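Local coordinates for protein mannan endo-1,4-beta-mannosidase (Bacillus subtilis, PDB 2WHK) that hydrolyses internal beta-1,4-mannosidic linkages in mannan, galactomannan and glucomannan, and takes part in glucomannan degradation, at residues Q12-V17 with G157-F162; M18-H23 with S330-V335; P25-N30 with W318-G323; A284-Y289 with Y314-T319. All blocks are in the same frame, centred on the assembly; numbering follows the deposited sequence.

Contact 1: residues Q12-V17 with G157-F162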
# COMPACT_ATOMS: atom_id res chain seq x y z
N GLN A 12 -10.11 14.54 10.60
CA GLN A 12 -11.33 14.73 9.83
C GLN A 12 -11.12 14.50 8.33
O GLN A 12 -11.94 13.86 7.68
CB GLN A 12 -11.91 16.13 10.09
CG GLN A 12 -13.11 16.54 9.24
CD GLN A 12 -14.35 15.68 9.43
OE1 GLN A 12 -15.20 15.61 8.54
NE2 GLN A 12 -14.46 15.03 10.58
N THR A 13 -10.04 15.04 7.76
CA THR A 13 -9.80 14.86 6.32
C THR A 13 -9.62 13.39 5.98
O THR A 13 -10.14 12.92 4.96
CB THR A 13 -8.58 15.65 5.87
OG1 THR A 13 -8.81 17.04 6.15
CG2 THR A 13 -8.33 15.45 4.37
N THR A 14 -8.91 12.66 6.84
CA THR A 14 -8.70 11.23 6.66
C THR A 14 -10.02 10.48 6.79
O THR A 14 -10.31 9.59 5.99
CB THR A 14 -7.63 10.69 7.64
OG1 THR A 14 -6.36 11.24 7.29
CG2 THR A 14 -7.55 9.16 7.62
N LYS A 15 -10.84 10.87 7.76
CA LYS A 15 -12.19 10.31 7.88
C LYS A 15 -13.03 10.51 6.63
O LYS A 15 -13.68 9.57 6.16
CB LYS A 15 -12.95 10.94 9.05
CG LYS A 15 -12.50 10.52 10.39
CD LYS A 15 -13.22 11.34 11.45
CE LYS A 15 -13.54 10.53 12.68
NZ LYS A 15 -12.31 10.01 13.34
N THR A 16 -13.00 11.73 6.11
CA THR A 16 -13.80 12.08 4.95
C THR A 16 -13.33 11.35 3.69
O THR A 16 -14.15 10.91 2.88
CB THR A 16 -13.79 13.60 4.74
OG1 THR A 16 -14.25 14.25 5.93
CG2 THR A 16 -14.68 14.00 3.57
N VAL A 17 -12.02 11.23 3.52
CA VAL A 17 -11.43 10.53 2.39
C VAL A 17 -11.75 9.03 2.45
O VAL A 17 -12.12 8.43 1.44
CB VAL A 17 -9.91 10.76 2.30
CG1 VAL A 17 -9.26 9.78 1.31
CG2 VAL A 17 -9.64 12.21 1.87
N GLY A 157 -1.83 17.60 7.52
CA GLY A 157 -3.14 16.99 7.37
C GLY A 157 -3.30 16.07 6.17
O GLY A 157 -4.41 15.89 5.67
N VAL A 158 -2.20 15.49 5.71
CA VAL A 158 -2.20 14.67 4.49
C VAL A 158 -2.57 13.22 4.80
O VAL A 158 -1.81 12.53 5.49
CB VAL A 158 -0.80 14.70 3.82
CG1 VAL A 158 -0.80 13.90 2.54
CG2 VAL A 158 -0.35 16.14 3.54
N PRO A 159 -3.73 12.73 4.30
CA PRO A 159 -4.01 11.31 4.48
C PRO A 159 -3.02 10.44 3.70
O PRO A 159 -2.60 10.82 2.60
CB PRO A 159 -5.44 11.14 3.93
CG PRO A 159 -5.97 12.53 3.79
CD PRO A 159 -4.80 13.40 3.55
N VAL A 160 -2.66 9.30 4.27
CA VAL A 160 -1.71 8.38 3.67
C VAL A 160 -2.29 6.97 3.59
O VAL A 160 -2.76 6.43 4.60
CB VAL A 160 -0.40 8.33 4.47
CG1 VAL A 160 0.54 7.26 3.91
CG2 VAL A 160 0.27 9.69 4.50
N LEU A 161 -2.27 6.39 2.40
CA LEU A 161 -2.55 4.97 2.23
C LEU A 161 -1.30 4.24 2.70
O LEU A 161 -0.27 4.25 2.02
CB LEU A 161 -2.89 4.65 0.77
CG LEU A 161 -4.12 5.36 0.20
CD1 LEU A 161 -4.15 5.28 -1.33
CD2 LEU A 161 -5.41 4.80 0.81
N PHE A 162 -1.37 3.66 3.89
CA PHE A 162 -0.20 3.07 4.54
C PHE A 162 -0.31 1.55 4.44
O PHE A 162 -1.26 0.94 4.96
CB PHE A 162 -0.12 3.55 5.99
CG PHE A 162 1.11 3.08 6.72
CD1 PHE A 162 2.38 3.40 6.26
CD2 PHE A 162 1.00 2.32 7.88
CE1 PHE A 162 3.52 2.98 6.92
CE2 PHE A 162 2.13 1.90 8.56
CZ PHE A 162 3.40 2.23 8.08
O HOH W 1 -6.24 18.05 5.55
O HOH W 2 -5.85 13.95 7.34
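The puckered ring of P159 stands in for a flat group in this contact, where no aromatic ring or other flat side chain meets a partner: T14 brings its hydroxyl above it, with OG1 3.5 Å from P159 CB. T13 and V17, four residues apart on the helix, each present CG2 to the same carbon: T13 CG2 is 3.8 Å from P159 CG and V17 CG2 is 4.2 Å from it. W94 on helix 87-95 also packs on T13, V17 and P159. In T13 the methyl lies anti to the backbone N and OG1 anti to the carbonyl carbon (chi1 -59°), which splits the side chain between two jobs: CG2 packs on the proline while OG1 holds water 1. That water donates to G157 O at 2.8 Å. Water 2 joins T14 OG1 to G157 O in the same way. G157 itself is the C-prime residue of the Schellman motif ending helix 134-154, and the chain then runs into strand 160-163 of the TIM barrel. No direct hydrogen bond crosses the contact: the helix is held to the start of a barrel strand by apolar packing on one proline and by two waters that converge on a single carbonyl.

Contact 2: residues M18-H23 with S330-V335. With ZN (zinc ion), chain G.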
# COMPACT_ATOMS: atom_id res chain seq x y z
N MET A 18 -11.64 8.44 3.63
CA MET A 18 -11.93 7.01 3.78
C MET A 18 -13.38 6.70 3.42
O MET A 18 -13.67 5.75 2.70
CB MET A 18 -11.61 6.52 5.19
CG MET A 18 -11.81 5.02 5.36
SD MET A 18 -10.72 4.04 4.30
CE MET A 18 -11.87 2.84 3.65
N ASN A 19 -14.31 7.52 3.91
CA ASN A 19 -15.72 7.32 3.59
C ASN A 19 -15.99 7.47 2.10
O ASN A 19 -16.72 6.67 1.50
CB ASN A 19 -16.59 8.31 4.36
CG ASN A 19 -18.05 8.05 4.16
OD1 ASN A 19 -18.55 6.99 4.51
ND2 ASN A 19 -18.76 9.03 3.60
N TRP A 20 -15.38 8.49 1.51
CA TRP A 20 -15.49 8.77 0.08
C TRP A 20 -14.98 7.58 -0.75
O TRP A 20 -15.63 7.15 -1.70
CB TRP A 20 -14.70 10.06 -0.19
CG TRP A 20 -14.66 10.55 -1.58
CD1 TRP A 20 -15.56 11.38 -2.19
CD2 TRP A 20 -13.63 10.32 -2.54
NE1 TRP A 20 -15.16 11.66 -3.47
CE2 TRP A 20 -13.98 11.01 -3.71
CE3 TRP A 20 -12.43 9.58 -2.51
CZ2 TRP A 20 -13.18 10.99 -4.85
CZ3 TRP A 20 -11.65 9.56 -3.64
CH2 TRP A 20 -12.03 10.26 -4.80
N LEU A 21 -13.82 7.04 -0.37
CA LEU A 21 -13.25 5.88 -1.06
C LEU A 21 -14.22 4.70 -1.04
O LEU A 21 -14.44 4.05 -2.07
CB LEU A 21 -11.91 5.46 -0.44
CG LEU A 21 -10.69 6.33 -0.70
CD1 LEU A 21 -9.55 5.91 0.22
CD2 LEU A 21 -10.26 6.27 -2.17
N ALA A 22 -14.81 4.45 0.12
CA ALA A 22 -15.70 3.29 0.31
C ALA A 22 -16.96 3.34 -0.56
O ALA A 22 -17.52 2.29 -0.90
CB ALA A 22 -16.07 3.14 1.78
N HIS A 23 -17.40 4.55 -0.93
CA HIS A 23 -18.60 4.73 -1.76
C HIS A 23 -18.35 4.80 -3.26
O HIS A 23 -19.30 4.94 -4.03
CB HIS A 23 -19.36 5.99 -1.31
CG HIS A 23 -20.03 5.84 0.02
ND1 HIS A 23 -19.34 5.93 1.21
CD2 HIS A 23 -21.32 5.60 0.34
CE1 HIS A 23 -20.19 5.75 2.21
NE2 HIS A 23 -21.39 5.54 1.71
N SER A 330 -14.12 20.88 -1.31
CA SER A 330 -14.70 19.62 -0.83
C SER A 330 -14.55 18.49 -1.84
O SER A 330 -14.37 18.71 -3.04
CB SER A 330 -16.17 19.79 -0.40
OG SER A 330 -16.77 20.93 -0.99
N LEU A 331 -14.61 17.27 -1.32
CA LEU A 331 -14.50 16.08 -2.14
C LEU A 331 -15.67 16.04 -3.11
O LEU A 331 -16.75 16.58 -2.82
CB LEU A 331 -14.51 14.82 -1.26
CG LEU A 331 -13.34 14.70 -0.27
CD1 LEU A 331 -13.54 13.50 0.63
CD2 LEU A 331 -12.01 14.61 -1.02
N THR A 332 -15.46 15.41 -4.27
CA THR A 332 -16.55 15.23 -5.23
C THR A 332 -17.65 14.43 -4.55
O THR A 332 -17.38 13.61 -3.67
CB THR A 332 -16.08 14.54 -6.51
OG1 THR A 332 -15.44 13.30 -6.18
CG2 THR A 332 -15.11 15.44 -7.31
N PRO A 333 -18.93 14.69 -4.91
CA PRO A 333 -20.03 14.14 -4.11
C PRO A 333 -20.06 12.62 -4.00
O PRO A 333 -19.80 11.90 -4.97
CB PRO A 333 -21.28 14.65 -4.84
CG PRO A 333 -20.84 15.88 -5.54
CD PRO A 333 -19.41 15.60 -5.96
N ILE A 334 -20.37 12.15 -2.79
CA ILE A 334 -20.62 10.75 -2.54
C ILE A 334 -21.94 10.34 -3.18
O ILE A 334 -22.95 11.06 -3.08
CB ILE A 334 -20.68 10.47 -1.03
CG1 ILE A 334 -19.27 10.56 -0.43
CG2 ILE A 334 -21.27 9.11 -0.73
CD1 ILE A 334 -19.28 10.67 1.06
N VAL A 335 -21.94 9.19 -3.85
CA VAL A 335 -23.19 8.51 -4.22
C VAL A 335 -23.47 7.47 -3.13
O VAL A 335 -22.68 6.53 -2.94
CB VAL A 335 -23.11 7.85 -5.60
CG1 VAL A 335 -24.40 7.07 -5.89
CG2 VAL A 335 -22.86 8.90 -6.69
ZN ZN G . -23.28 5.08 2.67
O HOH W 3 -19.46 7.83 -4.42
O HOH W 4 -24.27 3.95 0.99
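A zinc site tying together the two ends of the chain belongs to this contact, in which W20 of helix 12-22 and H23 just after it meet L331, T332 and I334 of the C-terminal tail. H23 NE2 binds the zinc ion at 2.2 Å, and H1, E336 and water 4 are also ligands. The other ring nitrogen, ND1, donates to N19 O at 2.7 Å in a nearly straight bond (171°) lying in the imidazole plane. It comes from above the carbonyl plane of N19, while H23 N reaches the same oxygen from the opposite face. I334 covers one face of the imidazole with its CG2 methyl, 3.9 Å from the ring centroid, a CH-pi contact; V335 O sits at the ring edge. One turn back, W20 has CG anti to its own N (chi1 180°), and the indole extends across to the tail. L331 CB lies over its five-membered ring, 4.1 Å from the centroid. At the edge, NE1 divides its hydrogen between T332 OG1, at 3.2 Å and 143° in the ring plane, and T332 O, a weak bond at 3.0 Å. T332 OG1 has a second partner in R27. Water 3 adds a bridge, accepting from V335 N and donating weakly to H23 O. With NE2 on the metal and ND1 on a carbonyl, the imidazole cannot readily rotate; the zinc ion probably polarises it and strengthens the ND1 hydrogen bond, which in turn holds the metal ligand against the helix.

Contact 3: residues P25-N30 with W318-G323. With CA (calcium ion), chain D.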
# COMPACT_ATOMS: atom_id res chain seq x y z
N PRO A 25 -17.68 2.53 -5.56
CA PRO A 25 -18.35 1.54 -6.43
C PRO A 25 -19.86 1.75 -6.63
O PRO A 25 -20.49 0.98 -7.37
CB PRO A 25 -18.08 0.21 -5.73
CG PRO A 25 -16.86 0.47 -4.87
CD PRO A 25 -17.04 1.88 -4.40
N ASN A 26 -20.44 2.75 -5.97
CA ASN A 26 -21.82 3.18 -6.24
C ASN A 26 -21.96 4.09 -7.47
O ASN A 26 -23.08 4.36 -7.91
CB ASN A 26 -22.42 3.87 -5.02
CG ASN A 26 -22.48 2.98 -3.80
OD1 ASN A 26 -22.43 1.75 -3.90
ND2 ASN A 26 -22.60 3.59 -2.63
N ARG A 27 -20.84 4.55 -8.02
CA ARG A 27 -20.83 5.47 -9.14
C ARG A 27 -20.89 4.76 -10.49
O ARG A 27 -20.63 3.55 -10.58
CB ARG A 27 -19.57 6.34 -9.09
CG ARG A 27 -19.44 7.21 -7.85
CD ARG A 27 -18.07 7.86 -7.79
NE ARG A 27 -18.04 9.00 -6.88
CZ ARG A 27 -17.14 9.98 -6.92
NH1 ARG A 27 -16.18 9.97 -7.84
NH2 ARG A 27 -17.22 10.98 -6.05
N THR A 28 -21.21 5.51 -11.54
CA THR A 28 -21.12 5.03 -12.92
C THR A 28 -19.84 5.49 -13.62
O THR A 28 -19.48 4.98 -14.69
CB THR A 28 -22.32 5.48 -13.77
OG1 THR A 28 -22.40 6.91 -13.78
CG2 THR A 28 -23.60 4.88 -13.22
N GLU A 29 -19.16 6.48 -13.04
CA GLU A 29 -17.88 6.94 -13.55
C GLU A 29 -17.00 7.44 -12.42
O GLU A 29 -17.49 7.69 -11.31
CB GLU A 29 -18.09 8.04 -14.60
CG GLU A 29 -18.91 9.22 -14.11
CD GLU A 29 -18.91 10.39 -15.09
OE1 GLU A 29 -18.65 10.18 -16.30
OE2 GLU A 29 -19.18 11.54 -14.65
N ASN A 30 -15.71 7.57 -12.70
CA ASN A 30 -14.73 8.04 -11.72
C ASN A 30 -14.85 7.26 -10.42
O ASN A 30 -15.12 7.81 -9.36
CB ASN A 30 -14.87 9.56 -11.49
CG ASN A 30 -14.34 10.37 -12.65
OD1 ASN A 30 -13.32 10.02 -13.24
ND2 ASN A 30 -15.01 11.48 -12.96
N TRP A 318 -14.37 4.99 -16.04
CA TRP A 318 -14.28 4.55 -14.65
C TRP A 318 -13.07 5.13 -13.90
O TRP A 318 -13.06 5.17 -12.67
CB TRP A 318 -14.19 3.02 -14.59
CG TRP A 318 -15.50 2.31 -14.78
CD1 TRP A 318 -16.48 2.61 -15.68
CD2 TRP A 318 -15.95 1.17 -14.06
NE1 TRP A 318 -17.52 1.73 -15.56
CE2 TRP A 318 -17.23 0.83 -14.57
CE3 TRP A 318 -15.41 0.39 -13.03
CZ2 TRP A 318 -17.96 -0.25 -14.08
CZ3 TRP A 318 -16.13 -0.68 -12.55
CH2 TRP A 318 -17.40 -0.99 -13.07
N THR A 319 -12.05 5.56 -14.64
CA THR A 319 -10.77 5.93 -14.03
C THR A 319 -10.79 7.34 -13.46
O THR A 319 -11.08 8.31 -14.17
CB THR A 319 -9.62 5.74 -15.02
OG1 THR A 319 -9.70 4.42 -15.58
CG2 THR A 319 -8.27 5.91 -14.33
N LEU A 320 -10.47 7.44 -12.17
CA LEU A 320 -10.43 8.70 -11.44
C LEU A 320 -8.97 9.08 -11.26
O LEU A 320 -8.19 8.34 -10.65
CB LEU A 320 -11.14 8.54 -10.09
CG LEU A 320 -11.44 9.79 -9.26
CD1 LEU A 320 -12.48 9.48 -8.20
CD2 LEU A 320 -10.16 10.39 -8.62
N ASN A 321 -8.60 10.23 -11.80
CA ASN A 321 -7.20 10.64 -11.88
C ASN A 321 -6.91 11.82 -10.99
O ASN A 321 -7.82 12.37 -10.37
CB ASN A 321 -6.86 10.96 -13.34
CG ASN A 321 -6.93 9.73 -14.22
OD1 ASN A 321 -6.38 8.69 -13.87
ND2 ASN A 321 -7.64 9.82 -15.35
N LYS A 322 -5.64 12.20 -10.90
CA LYS A 322 -5.25 13.39 -10.14
C LYS A 322 -6.12 14.56 -10.57
O LYS A 322 -6.33 14.78 -11.77
CB LYS A 322 -3.78 13.70 -10.37
CG LYS A 322 -3.13 14.59 -9.31
CD LYS A 322 -1.70 14.92 -9.74
CE LYS A 322 -0.91 15.68 -8.68
NZ LYS A 322 0.42 16.10 -9.21
N GLY A 323 -6.65 15.30 -9.60
CA GLY A 323 -7.55 16.42 -9.88
C GLY A 323 -9.03 16.08 -9.88
O GLY A 323 -9.86 16.99 -9.93
CA CA D . -11.80 10.39 -15.07
O HOH W 5 -9.86 11.64 -16.06
O HOH W 6 -13.78 9.43 -16.06
O HOH W 7 -11.00 9.07 -17.13
O HOH W 8 -12.60 11.90 -16.98
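This is a calcium-bridged contact between the loop that leads into strand 32-40 and the short strand 319-320, with N30 and T319 both binding the metal. T319 gives its backbone O, 2.4 Å from the calcium ion, and N30 gives its side chain. E324 and waters 5, 6, 7 and 8 complete the shell, and water 5 is also held by N321 ND2 at 3.0 Å. The backbones run close beside the site, with N30 CA 3.5 Å from W318 O. In the TIM barrel, strand 32-40 already lies between two parallel neighbours, 63-70 and 292-297; strand 319-320 pairs with it as a further parallel partner, through backbone bonds from L320 to V32 and S34. L320 directs its side chain at the loop: CG stands anti to the backbone N (chi1 -169°), and CD1 arrives 3.3 Å from N30 O. The same methyl is 3.7 Å from R27 NH1. That nitrogen donates to N30 O at 2.8 Å and 150°, in the carbonyl plane though tilted a little from the guanidinium plane. The bond ties the end of the extended R27 side chain to the backbone three residues on, while R27 NH2 bonds P333 O on the C-terminal tail.

Contact 4: residues A284-Y289 with Y314-T319. With CA (calcium ion), chain D.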
# COMPACT_ATOMS: atom_id res chain seq x y z
N ALA A 284 -11.27 -5.68 -17.45
CA ALA A 284 -11.44 -6.81 -16.54
C ALA A 284 -12.02 -6.38 -15.19
O ALA A 284 -12.83 -7.09 -14.59
CB ALA A 284 -10.10 -7.56 -16.35
N ILE A 285 -11.63 -5.19 -14.72
CA ILE A 285 -12.23 -4.64 -13.50
C ILE A 285 -13.75 -4.53 -13.64
O ILE A 285 -14.47 -4.90 -12.72
CB ILE A 285 -11.59 -3.27 -13.11
CG1 ILE A 285 -10.21 -3.51 -12.50
CG2 ILE A 285 -12.48 -2.50 -12.12
CD1 ILE A 285 -9.39 -2.23 -12.27
N LYS A 286 -14.23 -4.04 -14.78
CA LYS A 286 -15.68 -3.82 -15.01
C LYS A 286 -16.47 -5.12 -14.98
O LYS A 286 -17.63 -5.14 -14.55
CB LYS A 286 -15.91 -3.12 -16.35
CG LYS A 286 -15.31 -1.74 -16.40
CD LYS A 286 -15.68 -0.99 -17.67
CE LYS A 286 -14.84 0.26 -17.79
NZ LYS A 286 -15.10 1.03 -19.03
N GLN A 287 -15.84 -6.20 -15.43
CA GLN A 287 -16.51 -7.50 -15.56
C GLN A 287 -16.31 -8.38 -14.33
O GLN A 287 -17.26 -8.99 -13.83
CB GLN A 287 -16.01 -8.22 -16.82
CG GLN A 287 -16.64 -9.60 -17.04
CD GLN A 287 -16.28 -10.25 -18.37
OE1 GLN A 287 -15.62 -9.66 -19.22
NE2 GLN A 287 -16.74 -11.48 -18.56
N LYS A 288 -15.06 -8.45 -13.85
CA LYS A 288 -14.66 -9.41 -12.82
C LYS A 288 -14.41 -8.82 -11.44
O LYS A 288 -14.57 -9.51 -10.43
CB LYS A 288 -13.38 -10.13 -13.26
CG LYS A 288 -13.51 -10.91 -14.56
CD LYS A 288 -14.40 -12.13 -14.38
CE LYS A 288 -14.28 -13.09 -15.54
NZ LYS A 288 -15.11 -14.30 -15.31
N TYR A 289 -13.95 -7.56 -11.39
CA TYR A 289 -13.52 -6.96 -10.12
C TYR A 289 -14.12 -5.56 -9.92
O TYR A 289 -13.39 -4.59 -9.62
CB TYR A 289 -11.98 -6.88 -10.07
CG TYR A 289 -11.23 -8.00 -10.76
CD1 TYR A 289 -11.23 -9.29 -10.26
CD2 TYR A 289 -10.52 -7.76 -11.94
CE1 TYR A 289 -10.54 -10.32 -10.91
CE2 TYR A 289 -9.83 -8.77 -12.59
CZ TYR A 289 -9.85 -10.05 -12.07
OH TYR A 289 -9.17 -11.06 -12.73
N TYR A 314 -6.25 5.43 -18.73
CA TYR A 314 -6.40 6.72 -18.06
C TYR A 314 -7.64 7.49 -18.50
O TYR A 314 -8.20 8.25 -17.72
CB TYR A 314 -5.11 7.56 -18.19
CG TYR A 314 -4.18 7.24 -17.05
CD1 TYR A 314 -3.39 6.10 -17.07
CD2 TYR A 314 -4.15 8.04 -15.92
CE1 TYR A 314 -2.57 5.79 -16.00
CE2 TYR A 314 -3.34 7.74 -14.85
CZ TYR A 314 -2.55 6.61 -14.89
OH TYR A 314 -1.75 6.32 -13.81
N HIS A 315 -8.10 7.26 -19.73
CA HIS A 315 -9.27 7.98 -20.23
C HIS A 315 -10.56 7.18 -20.10
O HIS A 315 -11.65 7.70 -20.37
CB HIS A 315 -9.02 8.43 -21.67
CG HIS A 315 -7.91 9.43 -21.78
ND1 HIS A 315 -7.93 10.62 -21.09
CD2 HIS A 315 -6.76 9.42 -22.49
CE1 HIS A 315 -6.84 11.30 -21.37
NE2 HIS A 315 -6.10 10.60 -22.21
N ASP A 316 -10.46 5.93 -19.65
CA ASP A 316 -11.66 5.15 -19.35
C ASP A 316 -12.59 5.92 -18.41
O ASP A 316 -12.13 6.55 -17.45
CB ASP A 316 -11.30 3.80 -18.73
CG ASP A 316 -12.46 2.83 -18.77
OD1 ASP A 316 -13.37 2.94 -17.92
OD2 ASP A 316 -12.45 1.95 -19.66
N SER A 317 -13.89 5.86 -18.66
CA SER A 317 -14.85 6.60 -17.84
C SER A 317 -14.81 6.21 -16.35
O SER A 317 -15.16 7.00 -15.49
CB SER A 317 -16.27 6.43 -18.38
OG SER A 317 -16.68 5.08 -18.27
N TRP A 318 -14.37 4.99 -16.04
CA TRP A 318 -14.28 4.55 -14.65
C TRP A 318 -13.07 5.13 -13.90
O TRP A 318 -13.06 5.17 -12.67
CB TRP A 318 -14.19 3.02 -14.59
CG TRP A 318 -15.50 2.31 -14.78
CD1 TRP A 318 -16.48 2.61 -15.68
CD2 TRP A 318 -15.95 1.17 -14.06
NE1 TRP A 318 -17.52 1.73 -15.56
CE2 TRP A 318 -17.23 0.83 -14.57
CE3 TRP A 318 -15.41 0.39 -13.03
CZ2 TRP A 318 -17.96 -0.25 -14.08
CZ3 TRP A 318 -16.13 -0.68 -12.55
CH2 TRP A 318 -17.40 -0.99 -13.07
N THR A 319 -12.05 5.56 -14.64
CA THR A 319 -10.77 5.93 -14.03
C THR A 319 -10.79 7.34 -13.46
O THR A 319 -11.08 8.31 -14.17
CB THR A 319 -9.62 5.74 -15.02
OG1 THR A 319 -9.70 4.42 -15.58
CG2 THR A 319 -8.27 5.91 -14.33
CA CA D . -11.80 10.39 -15.07
O HOH W 7 -11.00 9.07 -17.13
O HOH W 6 -13.78 9.43 -16.06
O HOH W 5 -9.86 11.64 -16.06
O HOH W 8 -12.60 11.90 -16.98
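The backbones stay well apart, K286 and W318 being closest at 8.5 Å between their CA atoms, with the last turn of helix 278-288 on one side and a type I beta turn from D316 to T319 on the other. The gap is filled by the long side chain of K286, extended beyond CG and laid over one face of the W318 indole. K286 CG sits 3.6 Å above the ring plane, over its centre, and farther along K286 CE lies over the five-membered ring, 13° off the normal, in a CH-pi contact. The ammonium goes past the centre: NZ is 4.4 Å from the centroid of that ring, an off-centre cation-pi pair. I285 adds its CG2 methyl, 4.1 Å from W318 CZ3. Beyond the indole, NZ meets the carboxylate of D316 in a salt bridge, 2.8 Å to OD1 on its syn lone pair and a weak 2.9 Å to OD2. The anti lone pair of D316 OD1 takes the backbone N of W318 at 3.0 Å and 168°, an Asx turn set over the beta turn, in which T319 N donates to D316 O. Main-chain oxygens of the turn also serve the calcium shell: D316 O and S317 O accept from waters 7 and 6. D316 OD1 thus receives a charged and a backbone donor at once, and both probably favour the ionised carboxylate. The same carboxylate helps to hold the turn and pairs with the lysine lying across the tryptophan.

In the fold
The contacts follow one another in a row, 1 to 2 to 3 to 4, each touching the next. Contacts 1 and 2 share helix 12-22, their centres 12 Å apart, and L331 CD1 of contact 2 lies 4.0 Å from V17 N of contact 1. Contact 2 joins contact 3 through R27: its NH2 is 2.9 Å from T332 OG1, a probable hydrogen bond, and W20 packs on L320. Contacts 3 and 4, with centres 9 Å apart, share W318, T319 and the calcium ion, and N30 N probably bonds S317 O. Contacts 1 and 4 stand farthest apart, about 25 Å between centres. All lie away from the probable catalytic residues E167 and E266; the zinc and calcium ions here are therefore probably structural.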